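Local coordinates for SusD-like carbohydrate binding protein BF1063 (Bacteroides fragilis NCTC 9343, PDB 3I4G) that probably binds carbohydrate at the bacterial outer membrane, as a SusD-family protein likely to be lipid-anchored and to serve glycan uptake, at residues A285-S290 against E443-L448; F360-Y365 against L448-I453; E292-T297 against R315-D320; M53-H58 against S279-A284. All blocks are in the same frame, centred on the assembly; numbering follows the deposited sequence.

Contact 1: A285-S290 against E443-L448; sequences ADLYES and ERRIEL
Arg445 reaches out of helix 433-447 and overlaps the short helix 285-288 with its flat end, where it meets the carboxylate of Asp286. Both terminal nitrogens settle on one oxygen: NH2 of Arg445 lies 2.8 Å from OD2 of Asp286, and NH1 of Arg445 lies 3.0 Å from the same OD2. The acceptor sits at the guanidinium edge, close to its plane, yet the two donors come to OD2 from the same face of the carboxylate, whose plane is turned 37° from that of the guanidinium: NH1 from above the carboxylate, NH2 on the anti side but tilted out of plane. This forked salt bridge is bent at both hydrogens. With CG anti to the backbone N (chi1 -176°) and the chain extended from CG to NE, the arginine reaches from one helix to the other. In this SusD-family protein the bridge joins the C-terminal end of helix 433-447 to the short helix that follows strand 281-283. Ser290 CB lies over one guanidinium face. Ser290 OG packs 3.8 Å from CD of Arg445 and 3.5 Å from CD1 of Ile446, while the backbone carbonyl of Ser290 accepts from His442, one turn earlier.

Contact 2: F360-Y365 against L448-I453; sequences FMMRKY and LAMEGI
Met362, a selenomethionine at the end of strand 360-362, sets its SE 3.9 Å from CB of Met450, also a selenomethionine. The two side chains slide past each other in opposite directions in an apolar contact, and both also touch Val281. Two residues on, Lys364 carries the polar part. Its chain runs out with CG anti to the backbone N and then bends at chi3 (-79°), which brings NZ between two acceptors: OE2 of Glu451 at 2.7 Å, in a salt bridge, and the carbonyl O of Ala449 at 2.8 Å. The lysine meets OE2 on its anti side, 23° out of the carboxylate plane, whereas the carbonyl of Ala449 receives it in its own plane. Both acceptors belong to the loop between helices 433-447 and 454-461, where a type II beta turn runs from Leu448 to Glu451 just after the first helix ends; the ammonium thus ties the turn to the chain just beyond strand 360-362. Arg386 also bridges to OE2 of Glu451, and Tyr236 OH hydrogen-bonds to Lys364 NZ, so the buried ammonium has three polar partners. Tyr365 comes next, with O of Met450 at its ring edge, 3.6 Å from CE2 of Tyr365. OH of Tyr365 lies 3.3 Å from CG of Glu451 and donates to a water, which in turn donates to OE1 of Glu451.

Contact 3: E292-T297 against R315-D320; sequences EFKDGT and RDPRLD
A single beta bridge, followed at once by a helix N-cap, joins the loop 292-297 to the start of helix 317-322. Phe293 pairs with Arg315, and one backbone bond runs from Asp316 N to Glu292 O, 2.9 Å long and nearly straight at 168°; the backbone of Lys294 is bonded to Asp314 just beside it. Asp316 has two roles, since it is also the N-cap: its OD1 accepts from Arg318 N in a capping bond and from Arg318 NE, while OD2 of Asp316 takes Arg318 NH2 at 2.8 Å, a side-on salt bridge with one nitrogen to each oxygen. A water accepts from Glu292 N and donates to OD2 of Asp316, adding a water-mediated link. On the loop side, a type I beta turn from Phe293 to Gly296 reverses the chain. The bend of Arg315 at chi2 (-69°) folds its CD back to 3.7 Å from CD1 of Phe293, and a further bend at chi3 turns the guanidinium toward the carbonyls of Tyr288 and Tyr291, which NH2 meets. Leu319 CD1 lies over one guanidinium face of Arg315. At the more exposed margin Lys294 lays its CD 3.5 Å from O of Arg315, and its NZ comes 4.0 Å from CG of Pro317.

Contact 4: M53-H58 against S279-A284; sequences MIMMEH and SLVNPA
The imidazole of His58 has its own segment on one face and strand 281-283 at its rim: O of Met55 sits 3.1 Å above the ring plane, offset toward the rim, while CB of Val281 lies in plane at the edge. NE2 points into the valine, 3.4 Å from CA of Val281 and 3.6 Å from its CG2, and has no hydrogen-bonding partner in the model although the contact buries it. The other ring nitrogen, ND1, is bonded to Asp65, which is consistent with a fixed ring rotation that turns NE2 to the valine. CE1 of His58 comes 3.6 Å from the carbonyl O of Leu280, obliquely to the ring. Beside the histidine, Met55, a selenomethionine, is extended through chi2 and chi3 (-177° and 168°), which carries CE to both Leu280 and Val281. There CE of Met55 is 3.6 Å from CD2 of Leu280 and 3.6 Å from CG2 of Val281. No hydrogen bond crosses between the segments; the contact between them is apolar and van der Waals. Asn282 instead turns its amide back on its own segment, where ND2 of Asn282 lies 2.9 Å from O of Ser279 and makes a steeply angled bond to O of Val281 as well. The 3-10 turn 55-58, which continues from helix 50-54, thus lies against strand 281-283. That strand pairs antiparallel with 63-65, while helix 266-270 touches both segments and strand 360-362 packs against Ile54, Asn282 and Pro283.

How the contacts relate
From the N terminus, segment 53-58, the end of helix 50-54 and the 3-10 turn after it, comes first; contact 4 closes a loop of 220 residues, much of it helical, when strand 281-283 arrives. Helix 285-288 follows directly and opens contact 1, which closes only at 443-448. Within that span contact 3 forms a short local loop of its own, from 292-297 to 315-320. Contact 2 begins at 360-365, also inside the span, but ends beyond it at 448-453, so contacts 1 and 2 cross and share Leu448. Glu57 accepts from Met450 N, tying the N-terminal part to the loop after helix 433-447; Arg318 bridges to Glu443, tying helix 317-322 to that helix.

Contact 1: A285-S290 against E443-L448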
loop_
_atom_site.group_PDB
_atom_site.type_symbol
_atom_site.label_atom_id
_atom_site.label_comp_id
_atom_site.label_asym_id
_atom_site.label_seq_id
_atom_site.Cartn_x
_atom_site.Cartn_y
_atom_site.Cartn_z
ATOM N N ALA A 285 -0.394 1.948 -17.925
ATOM C CA ALA A 285 -0.065 3.183 -18.647
ATOM C C ALA A 285 -0.428 4.427 -17.858
ATOM O O ALA A 285 0.309 5.401 -17.908
ATOM C CB ALA A 285 -0.753 3.239 -20.033
ATOM N N ASP A 286 -1.580 4.464 -17.181
ATOM C CA ASP A 286 -1.971 5.706 -16.517
ATOM C C ASP A 286 -0.970 6.109 -15.443
ATOM O O ASP A 286 -0.779 7.309 -15.200
ATOM C CB ASP A 286 -3.374 5.594 -15.933
ATOM C CG ASP A 286 -3.947 6.915 -15.557
ATOM O OD1 ASP A 286 -4.232 7.740 -16.454
ATOM O OD2 ASP A 286 -4.145 7.115 -14.344
ATOM N N LEU A 287 -0.334 5.132 -14.779
ATOM C CA LEU A 287 0.751 5.482 -13.834
ATOM C C LEU A 287 1.989 5.953 -14.620
ATOM O O LEU A 287 2.574 6.993 -14.298
ATOM C CB LEU A 287 1.112 4.308 -12.939
ATOM C CG LEU A 287 2.352 4.509 -12.068
ATOM C CD1 LEU A 287 2.262 5.758 -11.156
ATOM C CD2 LEU A 287 2.648 3.248 -11.220
ATOM N N TYR A 288 2.425 5.179 -15.605
ATOM C CA TYR A 288 3.535 5.598 -16.439
ATOM C C TYR A 288 3.418 7.051 -16.919
ATOM O O TYR A 288 4.403 7.799 -16.897
ATOM C CB TYR A 288 3.714 4.653 -17.648
ATOM C CG TYR A 288 4.622 5.251 -18.680
ATOM C CD1 TYR A 288 5.997 5.316 -18.437
ATOM C CD2 TYR A 288 4.143 5.798 -19.862
ATOM C CE1 TYR A 288 6.842 5.909 -19.350
ATOM C CE2 TYR A 288 5.031 6.409 -20.772
ATOM C CZ TYR A 288 6.363 6.454 -20.462
ATOM O OH TYR A 288 7.293 7.038 -21.344
ATOM N N GLU A 289 2.235 7.453 -17.340
ATOM C CA GLU A 289 1.977 8.779 -17.876
ATOM C C GLU A 289 1.902 9.888 -16.828
ATOM O O GLU A 289 1.914 11.060 -17.180
ATOM C CB GLU A 289 0.650 8.755 -18.640
ATOM C CG GLU A 289 0.686 7.878 -19.872
ATOM C CD GLU A 289 -0.670 7.488 -20.393
ATOM O OE1 GLU A 289 -1.698 8.043 -19.930
ATOM O OE2 GLU A 289 -0.718 6.592 -21.250
ATOM N N SER A 290 1.844 9.516 -15.557
ATOM C CA SER A 290 1.635 10.496 -14.504
ATOM C C SER A 290 2.913 11.261 -14.119
ATOM O O SER A 290 2.841 12.426 -13.708
ATOM C CB SER A 290 0.996 9.793 -13.280
ATOM O OG SER A 290 0.547 10.792 -12.367
ATOM N N GLU A 443 1.302 14.461 -6.239
ATOM C CA GLU A 443 2.593 14.152 -5.683
ATOM C C GLU A 443 2.504 12.885 -4.854
ATOM O O GLU A 443 3.410 12.066 -4.880
ATOM C CB GLU A 443 3.121 15.325 -4.851
ATOM C CG GLU A 443 4.546 15.133 -4.419
ATOM C CD GLU A 443 5.517 15.172 -5.607
ATOM O OE1 GLU A 443 5.262 15.876 -6.632
ATOM O OE2 GLU A 443 6.570 14.524 -5.520
ATOM N N ARG A 444 1.434 12.734 -4.087
ATOM C CA ARG A 444 1.231 11.573 -3.316
ATOM C C ARG A 444 1.165 10.329 -4.219
ATOM O O ARG A 444 1.727 9.274 -3.915
ATOM C CB ARG A 444 -0.053 11.741 -2.492
ATOM C CG ARG A 444 -0.349 10.649 -1.581
ATOM C CD ARG A 444 -1.675 10.974 -0.827
ATOM N NE ARG A 444 -2.006 9.872 0.026
ATOM C CZ ARG A 444 -1.740 9.770 1.310
ATOM N NH1 ARG A 444 -1.144 10.753 1.996
ATOM N NH2 ARG A 444 -2.085 8.659 1.899
ATOM N N ARG A 445 0.465 10.417 -5.342
ATOM C CA ARG A 445 0.383 9.313 -6.306
ATOM C C ARG A 445 1.769 8.892 -6.764
ATOM O O ARG A 445 2.116 7.705 -6.765
ATOM C CB ARG A 445 -0.447 9.721 -7.524
ATOM C CG ARG A 445 -0.637 8.595 -8.476
ATOM C CD ARG A 445 -1.383 8.931 -9.730
ATOM N NE ARG A 445 -1.684 7.671 -10.469
ATOM C CZ ARG A 445 -2.297 7.597 -11.638
ATOM N NH1 ARG A 445 -2.677 8.679 -12.281
ATOM N NH2 ARG A 445 -2.499 6.411 -12.178
ATOM N N ILE A 446 2.584 9.860 -7.139
ATOM C CA ILE A 446 3.917 9.549 -7.620
ATOM C C ILE A 446 4.819 9.013 -6.526
ATOM O O ILE A 446 5.452 7.962 -6.649
ATOM C CB ILE A 446 4.565 10.812 -8.252
ATOM C CG1 ILE A 446 3.783 11.296 -9.472
ATOM C CG2 ILE A 446 6.040 10.559 -8.609
ATOM C CD1 ILE A 446 3.494 10.245 -10.522
ATOM N N GLU A 447 4.828 9.694 -5.388
ATOM C CA GLU A 447 5.726 9.294 -4.303
ATOM C C GLU A 447 5.453 7.898 -3.790
ATOM O O GLU A 447 6.393 7.139 -3.532
ATOM C CB GLU A 447 5.632 10.308 -3.169
ATOM C CG GLU A 447 6.459 9.965 -1.968
ATOM C CD GLU A 447 7.957 9.957 -2.186
ATOM O OE1 GLU A 447 8.423 10.537 -3.183
ATOM O OE2 GLU A 447 8.665 9.365 -1.351
ATOM N N LEU A 448 4.178 7.533 -3.675
ATOM C CA LEU A 448 3.790 6.264 -3.074
ATOM C C LEU A 448 3.390 5.209 -4.073
ATOM O O LEU A 448 2.879 4.164 -3.676
ATOM C CB LEU A 448 2.620 6.502 -2.107
ATOM C CG LEU A 448 2.856 7.502 -0.990
ATOM C CD1 LEU A 448 1.533 7.751 -0.225
ATOM C CD2 LEU A 448 3.968 7.048 -0.041
#

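Contact 2: F360-Y365 against L448-I453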
loop_
_atom_site.group_PDB
_atom_site.type_symbol
_atom_site.label_atom_id
_atom_site.label_comp_id
_atom_site.label_asym_id
_atom_site.label_seq_id
_atom_site.Cartn_x
_atom_site.Cartn_y
_atom_site.Cartn_z
ATOM N N PHE A 360 4.742 -3.390 -18.581
ATOM C CA PHE A 360 5.496 -2.830 -17.455
ATOM C C PHE A 360 5.648 -3.906 -16.393
ATOM O O PHE A 360 4.858 -4.867 -16.304
ATOM C CB PHE A 360 4.792 -1.626 -16.849
ATOM C CG PHE A 360 4.659 -0.443 -17.781
ATOM C CD1 PHE A 360 5.772 0.318 -18.085
ATOM C CD2 PHE A 360 3.434 -0.083 -18.341
ATOM C CE1 PHE A 360 5.671 1.425 -18.905
ATOM C CE2 PHE A 360 3.337 1.024 -19.161
ATOM C CZ PHE A 360 4.439 1.752 -19.460
HETATM N N MSE A 361 6.636 -3.682 -15.548
HETATM C CA MSE A 361 6.887 -4.475 -14.367
HETATM C C MSE A 361 7.248 -3.559 -13.215
HETATM O O MSE A 361 7.616 -2.399 -13.428
HETATM C CB MSE A 361 8.001 -5.468 -14.624
HETATM C CG MSE A 361 7.683 -6.528 -15.658
HETATM SE SE MSE A 361 6.294 -7.792 -14.964
HETATM C CE MSE A 361 7.332 -8.721 -13.843
HETATM N N MSE A 362 7.162 -4.080 -11.989
HETATM C CA MSE A 362 7.547 -3.308 -10.809
HETATM C C MSE A 362 9.012 -3.513 -10.472
HETATM O O MSE A 362 9.468 -4.620 -10.260
HETATM C CB MSE A 362 6.688 -3.711 -9.590
HETATM C CG MSE A 362 7.044 -2.957 -8.315
HETATM SE SE MSE A 362 5.814 -3.395 -6.865
HETATM C CE MSE A 362 6.498 -5.085 -6.514
ATOM N N ARG A 363 9.748 -2.412 -10.386
ATOM C CA ARG A 363 11.157 -2.405 -9.941
ATOM C C ARG A 363 11.250 -2.239 -8.422
ATOM O O ARG A 363 12.166 -2.778 -7.783
ATOM C CB ARG A 363 11.939 -1.277 -10.635
ATOM C CG ARG A 363 13.439 -1.409 -10.467
ATOM C CD ARG A 363 14.226 -0.240 -10.994
ATOM N NE ARG A 363 14.230 -0.089 -12.448
ATOM C CZ ARG A 363 15.099 -0.678 -13.267
ATOM N NH1 ARG A 363 15.970 -1.570 -12.818
ATOM N NH2 ARG A 363 15.056 -0.427 -14.563
ATOM N N LYS A 364 10.342 -1.471 -7.837
ATOM C CA LYS A 364 10.327 -1.208 -6.394
ATOM C C LYS A 364 10.313 -2.524 -5.632
ATOM O O LYS A 364 9.668 -3.474 -6.057
ATOM C CB LYS A 364 9.134 -0.359 -6.023
ATOM C CG LYS A 364 9.119 0.146 -4.586
ATOM C CD LYS A 364 8.024 1.179 -4.332
ATOM C CE LYS A 364 8.405 2.595 -4.844
ATOM N NZ LYS A 364 7.348 3.627 -4.607
ATOM N N TYR A 365 11.056 -2.534 -4.504
ATOM C CA TYR A 365 11.183 -3.631 -3.529
ATOM C C TYR A 365 12.226 -4.691 -3.881
ATOM O O TYR A 365 12.458 -5.591 -3.084
ATOM C CB TYR A 365 9.829 -4.312 -3.271
ATOM C CG TYR A 365 8.739 -3.437 -2.737
ATOM C CD1 TYR A 365 8.763 -2.944 -1.433
ATOM C CD2 TYR A 365 7.645 -3.104 -3.532
ATOM C CE1 TYR A 365 7.757 -2.128 -0.951
ATOM C CE2 TYR A 365 6.651 -2.270 -3.058
ATOM C CZ TYR A 365 6.690 -1.802 -1.768
ATOM O OH TYR A 365 5.676 -1.033 -1.305
ATOM N N LEU A 448 4.178 7.533 -3.675
ATOM C CA LEU A 448 3.790 6.264 -3.074
ATOM C C LEU A 448 3.390 5.209 -4.073
ATOM O O LEU A 448 2.879 4.164 -3.676
ATOM C CB LEU A 448 2.620 6.502 -2.107
ATOM C CG LEU A 448 2.856 7.502 -0.990
ATOM C CD1 LEU A 448 1.533 7.751 -0.225
ATOM C CD2 LEU A 448 3.968 7.048 -0.041
ATOM N N ALA A 449 3.674 5.403 -5.346
ATOM C CA ALA A 449 3.246 4.451 -6.360
ATOM C C ALA A 449 3.763 3.043 -6.110
ATOM O O ALA A 449 4.943 2.816 -5.816
ATOM C CB ALA A 449 3.648 4.933 -7.777
HETATM N N MSE A 450 2.864 2.070 -6.271
HETATM C CA MSE A 450 3.110 0.633 -6.146
HETATM C C MSE A 450 3.273 0.178 -4.704
HETATM O O MSE A 450 3.661 -0.972 -4.497
HETATM C CB MSE A 450 4.306 0.161 -6.986
HETATM C CG MSE A 450 4.197 0.513 -8.465
HETATM SE SE MSE A 450 2.556 -0.050 -9.387
HETATM C CE MSE A 450 2.685 -1.930 -8.931
ATOM N N GLU A 451 2.893 1.010 -3.715
ATOM C CA GLU A 451 3.067 0.639 -2.313
ATOM C C GLU A 451 1.761 0.224 -1.648
ATOM O O GLU A 451 1.749 -0.051 -0.454
ATOM C CB GLU A 451 3.696 1.793 -1.518
ATOM C CG GLU A 451 5.084 2.136 -2.068
ATOM C CD GLU A 451 5.798 3.252 -1.370
ATOM O OE1 GLU A 451 5.795 3.265 -0.113
ATOM O OE2 GLU A 451 6.381 4.113 -2.080
ATOM N N GLY A 452 0.682 0.105 -2.395
ATOM C CA GLY A 452 -0.585 -0.392 -1.840
ATOM C C GLY A 452 -1.459 0.632 -1.158
ATOM O O GLY A 452 -2.369 0.261 -0.402
ATOM N N ILE A 453 -1.251 1.927 -1.437
ATOM C CA ILE A 453 -2.003 3.014 -0.814
ATOM C C ILE A 453 -2.955 3.685 -1.807
ATOM O O ILE A 453 -3.895 4.377 -1.408
ATOM C CB ILE A 453 -0.996 4.018 -0.175
ATOM C CG1 ILE A 453 -0.130 3.299 0.838
ATOM C CG2 ILE A 453 -1.739 5.187 0.484
ATOM C CD1 ILE A 453 1.070 4.117 1.285
HETATM O O HOH W 1 6.167 0.546 0.826
#

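Contact 3: E292-T297 against R315-D320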
loop_
_atom_site.group_PDB
_atom_site.type_symbol
_atom_site.label_atom_id
_atom_site.label_comp_id
_atom_site.label_asym_id
_atom_site.label_seq_id
_atom_site.Cartn_x
_atom_site.Cartn_y
_atom_site.Cartn_z
ATOM N N GLU A 292 6.057 13.552 -14.012
ATOM C CA GLU A 292 6.461 14.727 -14.761
ATOM C C GLU A 292 7.719 14.510 -15.593
ATOM O O GLU A 292 8.453 13.556 -15.409
ATOM C CB GLU A 292 6.712 15.871 -13.784
ATOM C CG GLU A 292 5.458 16.338 -13.075
ATOM C CD GLU A 292 5.713 17.083 -11.766
ATOM O OE1 GLU A 292 6.863 17.416 -11.425
ATOM O OE2 GLU A 292 4.705 17.409 -11.090
ATOM N N PHE A 293 7.973 15.438 -16.534
ATOM C CA PHE A 293 9.276 15.539 -17.122
ATOM C C PHE A 293 10.202 16.068 -16.018
ATOM O O PHE A 293 9.767 16.603 -14.994
ATOM C CB PHE A 293 9.276 16.497 -18.322
ATOM C CG PHE A 293 8.583 15.946 -19.540
ATOM C CD1 PHE A 293 9.138 14.881 -20.239
ATOM C CD2 PHE A 293 7.433 16.521 -20.032
ATOM C CE1 PHE A 293 8.511 14.400 -21.382
ATOM C CE2 PHE A 293 6.807 16.019 -21.161
ATOM C CZ PHE A 293 7.346 14.972 -21.825
ATOM N N LYS A 294 11.501 15.976 -16.253
ATOM C CA LYS A 294 12.510 16.405 -15.281
ATOM C C LYS A 294 12.402 17.876 -14.897
ATOM O O LYS A 294 12.779 18.235 -13.775
ATOM C CB LYS A 294 13.908 16.133 -15.842
ATOM C CG LYS A 294 14.261 14.702 -15.798
ATOM C CD LYS A 294 14.930 14.307 -14.538
ATOM C CE LYS A 294 16.391 14.742 -14.506
ATOM N NZ LYS A 294 17.040 14.122 -13.298
ATOM N N ASP A 295 11.917 18.738 -15.791
ATOM C CA ASP A 295 11.722 20.156 -15.445
ATOM C C ASP A 295 10.420 20.429 -14.686
ATOM O O ASP A 295 10.053 21.580 -14.446
ATOM C CB ASP A 295 11.808 21.047 -16.711
ATOM C CG ASP A 295 10.624 20.904 -17.624
ATOM O OD1 ASP A 295 9.773 19.992 -17.428
ATOM O OD2 ASP A 295 10.517 21.737 -18.560
ATOM N N GLY A 296 9.705 19.368 -14.318
ATOM C CA GLY A 296 8.498 19.499 -13.516
ATOM C C GLY A 296 7.217 19.755 -14.272
ATOM O O GLY A 296 6.155 19.929 -13.658
ATOM N N THR A 297 7.306 19.813 -15.589
ATOM C CA THR A 297 6.130 20.035 -16.410
ATOM C C THR A 297 5.438 18.672 -16.667
ATOM O O THR A 297 6.069 17.613 -16.548
ATOM C CB THR A 297 6.455 20.744 -17.735
ATOM O OG1 THR A 297 7.391 19.977 -18.483
ATOM C CG2 THR A 297 7.047 22.114 -17.474
ATOM N N ARG A 315 12.396 11.959 -17.512
ATOM C CA ARG A 315 11.272 11.899 -16.607
ATOM C C ARG A 315 11.734 11.876 -15.168
ATOM O O ARG A 315 12.863 11.514 -14.863
ATOM C CB ARG A 315 10.419 10.634 -16.848
ATOM C CG ARG A 315 9.876 10.486 -18.274
ATOM C CD ARG A 315 8.797 11.518 -18.641
ATOM N NE ARG A 315 7.529 11.292 -17.934
ATOM C CZ ARG A 315 6.686 10.308 -18.193
ATOM N NH1 ARG A 315 6.953 9.411 -19.131
ATOM N NH2 ARG A 315 5.586 10.188 -17.479
ATOM N N ASP A 316 10.805 12.220 -14.279
ATOM C CA ASP A 316 11.006 12.112 -12.827
ATOM C C ASP A 316 11.800 10.825 -12.555
ATOM O O ASP A 316 11.405 9.758 -13.018
ATOM C CB ASP A 316 9.634 12.068 -12.172
ATOM C CG ASP A 316 9.664 12.217 -10.652
ATOM O OD1 ASP A 316 10.466 11.555 -9.974
ATOM O OD2 ASP A 316 8.796 12.950 -10.152
ATOM N N PRO A 317 12.907 10.908 -11.786
ATOM C CA PRO A 317 13.687 9.714 -11.496
ATOM C C PRO A 317 12.872 8.614 -10.844
ATOM O O PRO A 317 13.239 7.438 -10.988
ATOM C CB PRO A 317 14.797 10.228 -10.544
ATOM C CG PRO A 317 14.937 11.644 -10.898
ATOM C CD PRO A 317 13.550 12.113 -11.241
ATOM N N ARG A 318 11.781 8.972 -10.154
ATOM C CA ARG A 318 10.963 7.924 -9.505
ATOM C C ARG A 318 10.300 6.986 -10.492
ATOM O O ARG A 318 9.924 5.876 -10.078
ATOM C CB ARG A 318 9.913 8.559 -8.581
ATOM C CG ARG A 318 10.556 9.165 -7.348
ATOM C CD ARG A 318 9.610 9.993 -6.544
ATOM N NE ARG A 318 9.318 11.268 -7.217
ATOM C CZ ARG A 318 8.550 12.223 -6.715
ATOM N NH1 ARG A 318 8.005 12.102 -5.518
ATOM N NH2 ARG A 318 8.335 13.326 -7.430
ATOM N N LEU A 319 10.183 7.377 -11.774
ATOM C CA LEU A 319 9.604 6.451 -12.749
ATOM C C LEU A 319 10.511 5.243 -12.900
ATOM O O LEU A 319 10.114 4.125 -12.600
ATOM C CB LEU A 319 9.404 7.174 -14.069
ATOM C CG LEU A 319 8.655 6.468 -15.198
ATOM C CD1 LEU A 319 8.232 7.521 -16.234
ATOM C CD2 LEU A 319 9.476 5.338 -15.851
ATOM N N ASP A 320 11.772 5.463 -13.291
ATOM C CA ASP A 320 12.691 4.338 -13.412
ATOM C C ASP A 320 12.961 3.680 -12.066
ATOM O O ASP A 320 13.256 2.482 -12.039
ATOM C CB ASP A 320 14.020 4.781 -14.093
ATOM C CG ASP A 320 13.919 4.897 -15.602
ATOM O OD1 ASP A 320 13.179 4.075 -16.205
ATOM O OD2 ASP A 320 14.626 5.779 -16.181
HETATM O O HOH W 2 6.347 13.536 -11.191
#

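Contact 4: M53-H58 against S279-A284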
loop_
_atom_site.group_PDB
_atom_site.type_symbol
_atom_site.label_atom_id
_atom_site.label_comp_id
_atom_site.label_asym_id
_atom_site.label_seq_id
_atom_site.Cartn_x
_atom_site.Cartn_y
_atom_site.Cartn_z
HETATM N N MSE A 53 -1.303 -5.826 0.787
HETATM C CA MSE A 53 -0.938 -4.431 0.700
HETATM C C MSE A 53 -0.480 -4.033 -0.702
HETATM O O MSE A 53 -1.227 -3.414 -1.445
HETATM C CB MSE A 53 0.151 -4.122 1.746
HETATM C CG MSE A 53 0.627 -2.634 1.790
HETATM SE SE MSE A 53 1.716 -2.233 3.287
HETATM C CE MSE A 53 3.309 -3.202 2.655
ATOM N N ILE A 54 0.716 -4.430 -1.106
ATOM C CA ILE A 54 1.290 -4.018 -2.403
ATOM C C ILE A 54 0.370 -4.339 -3.543
ATOM O O ILE A 54 0.085 -3.478 -4.396
ATOM C CB ILE A 54 2.676 -4.660 -2.590
ATOM C CG1 ILE A 54 3.656 -4.086 -1.578
ATOM C CG2 ILE A 54 3.214 -4.449 -4.018
ATOM C CD1 ILE A 54 4.909 -4.980 -1.373
HETATM N N MSE A 55 -0.183 -5.551 -3.548
HETATM C CA MSE A 55 -1.024 -5.920 -4.674
HETATM C C MSE A 55 -2.390 -5.281 -4.671
HETATM O O MSE A 55 -3.077 -5.399 -5.695
HETATM C CB MSE A 55 -1.124 -7.431 -4.789
HETATM C CG MSE A 55 0.226 -8.068 -5.085
HETATM SE SE MSE A 55 0.130 -9.981 -5.324
HETATM C CE MSE A 55 1.845 -10.269 -6.015
HETATM N N MSE A 56 -2.776 -4.546 -3.630
HETATM C CA MSE A 56 -3.961 -3.719 -3.750
HETATM C C MSE A 56 -3.772 -2.700 -4.858
HETATM O O MSE A 56 -4.749 -2.126 -5.321
HETATM C CB MSE A 56 -4.326 -2.975 -2.459
HETATM C CG MSE A 56 -4.897 -3.836 -1.419
HETATM SE SE MSE A 56 -5.813 -2.796 -0.051
HETATM C CE MSE A 56 -7.659 -3.355 -0.297
ATOM N N GLU A 57 -2.546 -2.439 -5.304
ATOM C CA GLU A 57 -2.381 -1.520 -6.420
ATOM C C GLU A 57 -3.092 -2.049 -7.667
ATOM O O GLU A 57 -3.467 -1.265 -8.543
ATOM C CB GLU A 57 -0.891 -1.266 -6.717
ATOM C CG GLU A 57 -0.587 0.146 -7.076
ATOM C CD GLU A 57 -0.472 1.084 -5.907
ATOM O OE1 GLU A 57 -0.944 0.799 -4.799
ATOM O OE2 GLU A 57 0.040 2.165 -6.113
ATOM N N HIS A 58 -3.277 -3.353 -7.752
ATOM C CA HIS A 58 -4.038 -3.958 -8.851
ATOM C C HIS A 58 -5.492 -3.550 -8.916
ATOM O O HIS A 58 -6.145 -3.757 -9.952
ATOM C CB HIS A 58 -4.009 -5.503 -8.783
ATOM C CG HIS A 58 -2.644 -6.089 -8.786
ATOM N ND1 HIS A 58 -2.420 -7.438 -8.614
ATOM C CD2 HIS A 58 -1.427 -5.500 -8.848
ATOM C CE1 HIS A 58 -1.111 -7.658 -8.639
ATOM N NE2 HIS A 58 -0.486 -6.500 -8.756
ATOM N N SER A 279 5.523 -12.677 -12.837
ATOM C CA SER A 279 5.002 -11.420 -13.408
ATOM C C SER A 279 3.585 -11.110 -12.985
ATOM O O SER A 279 2.783 -10.639 -13.779
ATOM C CB SER A 279 5.083 -11.424 -14.948
ATOM O OG SER A 279 6.415 -11.664 -15.404
ATOM N N LEU A 280 3.242 -11.329 -11.722
ATOM C CA LEU A 280 1.842 -11.072 -11.301
ATOM C C LEU A 280 1.506 -9.583 -11.225
ATOM O O LEU A 280 0.387 -9.198 -11.514
ATOM C CB LEU A 280 1.550 -11.766 -9.969
ATOM C CG LEU A 280 0.093 -11.673 -9.489
ATOM C CD1 LEU A 280 -0.878 -12.186 -10.533
ATOM C CD2 LEU A 280 -0.133 -12.407 -8.168
ATOM N N VAL A 281 2.466 -8.752 -10.788
ATOM C CA VAL A 281 2.282 -7.288 -10.579
ATOM C C VAL A 281 2.608 -6.501 -11.836
ATOM O O VAL A 281 3.732 -6.523 -12.283
ATOM C CB VAL A 281 3.152 -6.787 -9.411
ATOM C CG1 VAL A 281 2.906 -5.301 -9.196
ATOM C CG2 VAL A 281 2.863 -7.601 -8.175
ATOM N N ASN A 282 1.611 -5.849 -12.468
ATOM C CA ASN A 282 1.787 -5.176 -13.763
ATOM C C ASN A 282 1.350 -3.697 -13.758
ATOM O O ASN A 282 0.155 -3.398 -13.860
ATOM C CB ASN A 282 0.947 -5.912 -14.837
ATOM C CG ASN A 282 1.245 -7.402 -15.027
ATOM O OD1 ASN A 282 0.449 -8.081 -15.660
ATOM N ND2 ASN A 282 2.414 -7.896 -14.588
ATOM N N PRO A 283 2.292 -2.754 -13.618
ATOM C CA PRO A 283 1.925 -1.335 -13.693
ATOM C C PRO A 283 1.231 -0.992 -14.990
ATOM O O PRO A 283 1.486 -1.595 -16.013
ATOM C CB PRO A 283 3.279 -0.621 -13.566
ATOM C CG PRO A 283 4.160 -1.608 -12.819
ATOM C CD PRO A 283 3.708 -2.957 -13.324
ATOM N N ALA A 284 0.337 -0.023 -14.928
ATOM C CA ALA A 284 -0.447 0.414 -16.061
ATOM C C ALA A 284 0.036 1.711 -16.688
ATOM O O ALA A 284 0.738 2.519 -16.069
ATOM C CB ALA A 284 -1.899 0.625 -15.624
#